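Local coordinates for protein beta-1,4-exocellulase (Thermobifida fusca, PDB 4B4H) that probably hydrolyses the beta-1,4-glycosidic bonds of cellulose as a family 6 cellobiohydrolase, of which this chain is the catalytic domain, at residues M57-Q69 and I117-I129. Numbering follows the deposited sequence.
Sequences MGLRDHLEEAVRQ and IMWDFADYENLRI
Phe121, one turn on from Ile117, fits as a knob into the hole formed by Arg60, Leu63, Glu64 and Val67; its flat ring fills the hole and offers a face to Leu63, whose CB stands 3.6 Å from the ring centroid and 10° off the normal, a CH-pi contact. Beyond CG the Leu63 methyls part: CD1 touches both the ring and Ile117, 3.7 Å from Ile117 CG2, while CD2 turns inward to Ile129. Aliphatic chains suit this inner side: branched Leu59 slides past Ile117, unbranched Met118 reaches Leu59 with its CE, and small Ala66 lets Leu127 CD1 come within 3.9 Å of its CB. Val67, compact and branched, closes the far end, its CG2 3.6 Å from Tyr124 CD2 and also near the Phe121 edge; Tyr124 packs its ring here while its hydroxyl is hydrogen-bonded to Ser70 OG.

The outer side is looser and open to solvent. Arg60 is exposed, its CB no nearer than 4.3 Å to Ile117 CG2, and it and Glu64 flank the ring with their aliphatic stems. Segments 59-69 and 117-121 run 20° from parallel over the neighbouring parallel strands 75-81 and 127-133, an arrangement typical of the beta-alpha-beta units of the distorted barrel of family 6 glycoside hydrolases.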
# COMPACT_ATOMS: atom_id res chain seq x y z
N MET A 57 16.07 2.09 15.61
CA MET A 57 15.64 0.70 15.63
C MET A 57 15.81 0.04 14.27
O MET A 57 15.21 0.47 13.27
CB MET A 57 14.17 0.58 16.06
CG MET A 57 13.83 1.06 17.46
SD MET A 57 12.18 0.50 17.94
CE MET A 57 12.49 -1.18 18.46
N GLY A 58 16.64 -1.00 14.23
CA GLY A 58 16.76 -1.83 13.04
C GLY A 58 15.74 -2.94 13.10
O GLY A 58 14.93 -3.02 14.05
N LEU A 59 15.76 -3.79 12.08
CA LEU A 59 14.82 -4.90 12.02
C LEU A 59 14.92 -5.76 13.28
O LEU A 59 13.90 -6.09 13.89
CB LEU A 59 15.02 -5.76 10.77
CG LEU A 59 14.03 -6.93 10.63
CD1 LEU A 59 12.56 -6.51 10.74
CD2 LEU A 59 14.26 -7.71 9.34
N ARG A 60 16.16 -6.09 13.67
CA ARG A 60 16.40 -6.91 14.85
C ARG A 60 15.78 -6.24 16.08
O ARG A 60 15.10 -6.89 16.86
CB ARG A 60 17.91 -7.14 15.04
CG ARG A 60 18.26 -7.85 16.34
CD ARG A 60 19.70 -8.31 16.37
NE ARG A 60 20.06 -8.85 17.68
CZ ARG A 60 20.32 -8.09 18.74
NH1 ARG A 60 20.26 -6.77 18.63
NH2 ARG A 60 20.64 -8.65 19.90
N ASP A 61 16.02 -4.93 16.22
CA ASP A 61 15.43 -4.12 17.29
C ASP A 61 13.90 -4.18 17.35
O ASP A 61 13.33 -4.38 18.43
CB ASP A 61 15.86 -2.65 17.18
CG ASP A 61 17.26 -2.39 17.70
OD1 ASP A 61 17.71 -3.09 18.63
OD2 ASP A 61 17.92 -1.46 17.16
N HIS A 62 13.22 -4.01 16.20
CA HIS A 62 11.75 -4.12 16.17
C HIS A 62 11.27 -5.51 16.47
O HIS A 62 10.21 -5.69 17.08
CB HIS A 62 11.17 -3.69 14.83
CG HIS A 62 11.17 -2.20 14.61
ND1 HIS A 62 10.30 -1.37 15.24
CD2 HIS A 62 11.96 -1.39 13.79
CE1 HIS A 62 10.51 -0.11 14.84
NE2 HIS A 62 11.54 -0.11 13.96
N LEU A 63 12.00 -6.52 16.00
CA LEU A 63 11.57 -7.90 16.22
C LEU A 63 11.68 -8.33 17.69
O LEU A 63 10.78 -9.01 18.21
CB LEU A 63 12.33 -8.85 15.30
CG LEU A 63 12.05 -8.65 13.80
CD1 LEU A 63 12.94 -9.60 13.02
CD2 LEU A 63 10.59 -8.86 13.46
N GLU A 64 12.76 -7.92 18.34
CA GLU A 64 12.95 -8.07 19.78
C GLU A 64 11.82 -7.41 20.57
O GLU A 64 11.31 -7.98 21.53
CB GLU A 64 14.31 -7.52 20.21
CG GLU A 64 15.47 -8.40 19.76
CD GLU A 64 16.81 -8.01 20.37
OE1 GLU A 64 16.95 -6.86 20.83
OE2 GLU A 64 17.72 -8.87 20.38
N GLU A 65 11.44 -6.21 20.15
CA GLU A 65 10.33 -5.51 20.80
C GLU A 65 9.02 -6.27 20.59
O GLU A 65 8.21 -6.42 21.53
CB GLU A 65 10.24 -4.05 20.32
CG GLU A 65 9.09 -3.23 20.90
CD GLU A 65 9.19 -2.97 22.40
OE1 GLU A 65 10.19 -3.37 23.03
OE2 GLU A 65 8.26 -2.35 22.97
N ALA A 66 8.79 -6.78 19.38
CA ALA A 66 7.60 -7.59 19.12
C ALA A 66 7.51 -8.84 20.02
O ALA A 66 6.42 -9.19 20.53
CB ALA A 66 7.51 -7.99 17.65
N VAL A 67 8.65 -9.50 20.21
CA VAL A 67 8.75 -10.68 21.08
C VAL A 67 8.37 -10.30 22.52
O VAL A 67 7.54 -10.95 23.16
CB VAL A 67 10.17 -11.31 21.02
CG1 VAL A 67 10.42 -12.26 22.17
CG2 VAL A 67 10.35 -12.05 19.71
N ARG A 68 8.95 -9.20 23.00
CA ARG A 68 8.62 -8.69 24.32
C ARG A 68 7.13 -8.40 24.47
O ARG A 68 6.52 -8.81 25.46
CB ARG A 68 9.46 -7.46 24.63
CG ARG A 68 9.27 -6.87 26.01
CD ARG A 68 10.24 -5.71 26.23
NE ARG A 68 11.60 -6.19 26.45
CZ ARG A 68 12.55 -6.28 25.51
NH1 ARG A 68 12.30 -5.91 24.26
NH2 ARG A 68 13.74 -6.75 25.84
N GLN A 69 6.53 -7.74 23.48
CA GLN A 69 5.10 -7.42 23.53
C GLN A 69 4.19 -8.64 23.47
O GLN A 69 3.03 -8.56 23.90
CB GLN A 69 4.71 -6.45 22.40
CG GLN A 69 5.31 -5.07 22.50
CD GLN A 69 4.99 -4.19 21.30
OE1 GLN A 69 4.05 -4.46 20.54
NE2 GLN A 69 5.78 -3.16 21.11
N ILE A 117 18.04 -12.19 9.43
CA ILE A 117 17.44 -11.75 10.69
C ILE A 117 16.12 -12.47 10.98
O ILE A 117 15.87 -12.91 12.11
CB ILE A 117 17.23 -10.23 10.75
CG1 ILE A 117 18.58 -9.50 10.66
CG2 ILE A 117 16.47 -9.84 12.02
CD1 ILE A 117 18.45 -8.00 10.53
N MET A 118 15.27 -12.63 9.97
CA MET A 118 13.99 -13.29 10.21
C MET A 118 14.17 -14.76 10.59
O MET A 118 13.43 -15.29 11.43
CB MET A 118 13.04 -13.12 9.02
CG MET A 118 12.70 -11.65 8.81
SD MET A 118 11.52 -11.42 7.49
CE MET A 118 11.19 -9.66 7.59
N TRP A 119 15.17 -15.40 10.00
CA TRP A 119 15.48 -16.77 10.35
C TRP A 119 15.77 -16.90 11.81
O TRP A 119 15.27 -17.82 12.45
CB TRP A 119 16.65 -17.30 9.51
CG TRP A 119 16.22 -18.05 8.28
CD1 TRP A 119 16.43 -17.70 6.95
CD2 TRP A 119 15.51 -19.34 8.23
NE1 TRP A 119 15.90 -18.64 6.11
CE2 TRP A 119 15.33 -19.65 6.81
CE3 TRP A 119 14.99 -20.22 9.19
CZ2 TRP A 119 14.68 -20.80 6.39
CZ3 TRP A 119 14.36 -21.38 8.75
CH2 TRP A 119 14.20 -21.66 7.38
N ASP A 120 16.56 -15.99 12.38
CA ASP A 120 16.86 -16.07 13.81
C ASP A 120 15.56 -16.18 14.58
O ASP A 120 15.40 -17.07 15.42
CB ASP A 120 17.60 -14.82 14.29
CG ASP A 120 19.00 -14.71 13.72
OD1 ASP A 120 19.62 -15.75 13.38
OD2 ASP A 120 19.49 -13.57 13.62
N PHE A 121 14.63 -15.29 14.25
CA PHE A 121 13.37 -15.19 14.98
C PHE A 121 12.36 -16.33 14.77
O PHE A 121 11.37 -16.42 15.48
CB PHE A 121 12.78 -13.79 14.78
CG PHE A 121 13.57 -12.71 15.49
CD1 PHE A 121 14.69 -12.14 14.89
CD2 PHE A 121 13.23 -12.31 16.78
CE1 PHE A 121 15.43 -11.16 15.55
CE2 PHE A 121 13.97 -11.35 17.45
CZ PHE A 121 15.06 -10.76 16.83
N ALA A 122 12.64 -17.23 13.82
CA ALA A 122 11.79 -18.38 13.55
C ALA A 122 11.71 -19.31 14.75
O ALA A 122 10.76 -20.09 14.87
CB ALA A 122 12.31 -19.15 12.34
N ASP A 123 12.69 -19.19 15.64
CA ASP A 123 12.77 -19.98 16.86
C ASP A 123 11.65 -19.67 17.86
O ASP A 123 11.37 -20.47 18.76
CB ASP A 123 14.15 -19.85 17.52
CG ASP A 123 14.44 -18.46 18.09
OD1 ASP A 123 13.83 -17.45 17.65
OD2 ASP A 123 15.30 -18.38 18.99
N TYR A 124 11.02 -18.51 17.71
CA TYR A 124 9.87 -18.16 18.52
C TYR A 124 8.58 -18.41 17.75
O TYR A 124 8.23 -17.64 16.85
CB TYR A 124 9.96 -16.72 19.03
CG TYR A 124 8.75 -16.28 19.83
CD1 TYR A 124 8.13 -17.15 20.73
CD2 TYR A 124 8.23 -15.00 19.69
CE1 TYR A 124 7.01 -16.76 21.44
CE2 TYR A 124 7.12 -14.59 20.42
CZ TYR A 124 6.52 -15.48 21.29
OH TYR A 124 5.42 -15.09 22.02
N GLU A 125 7.87 -19.47 18.14
CA GLU A 125 6.73 -19.99 17.38
C GLU A 125 5.57 -19.01 17.28
O GLU A 125 4.88 -18.96 16.26
CB GLU A 125 6.23 -21.31 17.98
CG GLU A 125 5.16 -22.00 17.14
CD GLU A 125 5.69 -22.46 15.79
OE1 GLU A 125 6.72 -23.17 15.77
OE2 GLU A 125 5.08 -22.12 14.75
N ASN A 126 5.35 -18.25 18.34
CA ASN A 126 4.18 -17.39 18.40
C ASN A 126 4.37 -16.00 17.79
O ASN A 126 3.49 -15.16 17.91
CB ASN A 126 3.63 -17.32 19.84
CG ASN A 126 2.66 -18.45 20.17
OD1 ASN A 126 2.03 -19.03 19.28
ND2 ASN A 126 2.52 -18.76 21.46
N LEU A 127 5.52 -15.76 17.15
CA LEU A 127 5.71 -14.52 16.39
C LEU A 127 5.34 -14.74 14.93
O LEU A 127 5.83 -15.68 14.30
CB LEU A 127 7.15 -14.01 16.49
CG LEU A 127 7.46 -12.69 15.77
CD1 LEU A 127 6.68 -11.54 16.37
CD2 LEU A 127 8.95 -12.44 15.77
N ARG A 128 4.50 -13.87 14.40
CA ARG A 128 4.09 -13.95 13.00
C ARG A 128 4.61 -12.70 12.32
O ARG A 128 4.33 -11.58 12.77
CB ARG A 128 2.56 -14.06 12.92
CG ARG A 128 2.02 -15.41 13.37
CD ARG A 128 0.77 -15.22 14.20
NE ARG A 128 0.33 -16.46 14.82
CZ ARG A 128 -0.94 -16.71 15.14
NH1 ARG A 128 -1.88 -15.80 14.87
NH2 ARG A 128 -1.27 -17.85 15.72
N ILE A 129 5.44 -12.89 11.29
CA ILE A 129 5.97 -11.77 10.53
C ILE A 129 5.20 -11.75 9.22
O ILE A 129 5.35 -12.65 8.42
CB ILE A 129 7.48 -11.92 10.25
CG1 ILE A 129 8.26 -12.10 11.56
CG2 ILE A 129 8.03 -10.73 9.48
CD1 ILE A 129 9.75 -12.31 11.36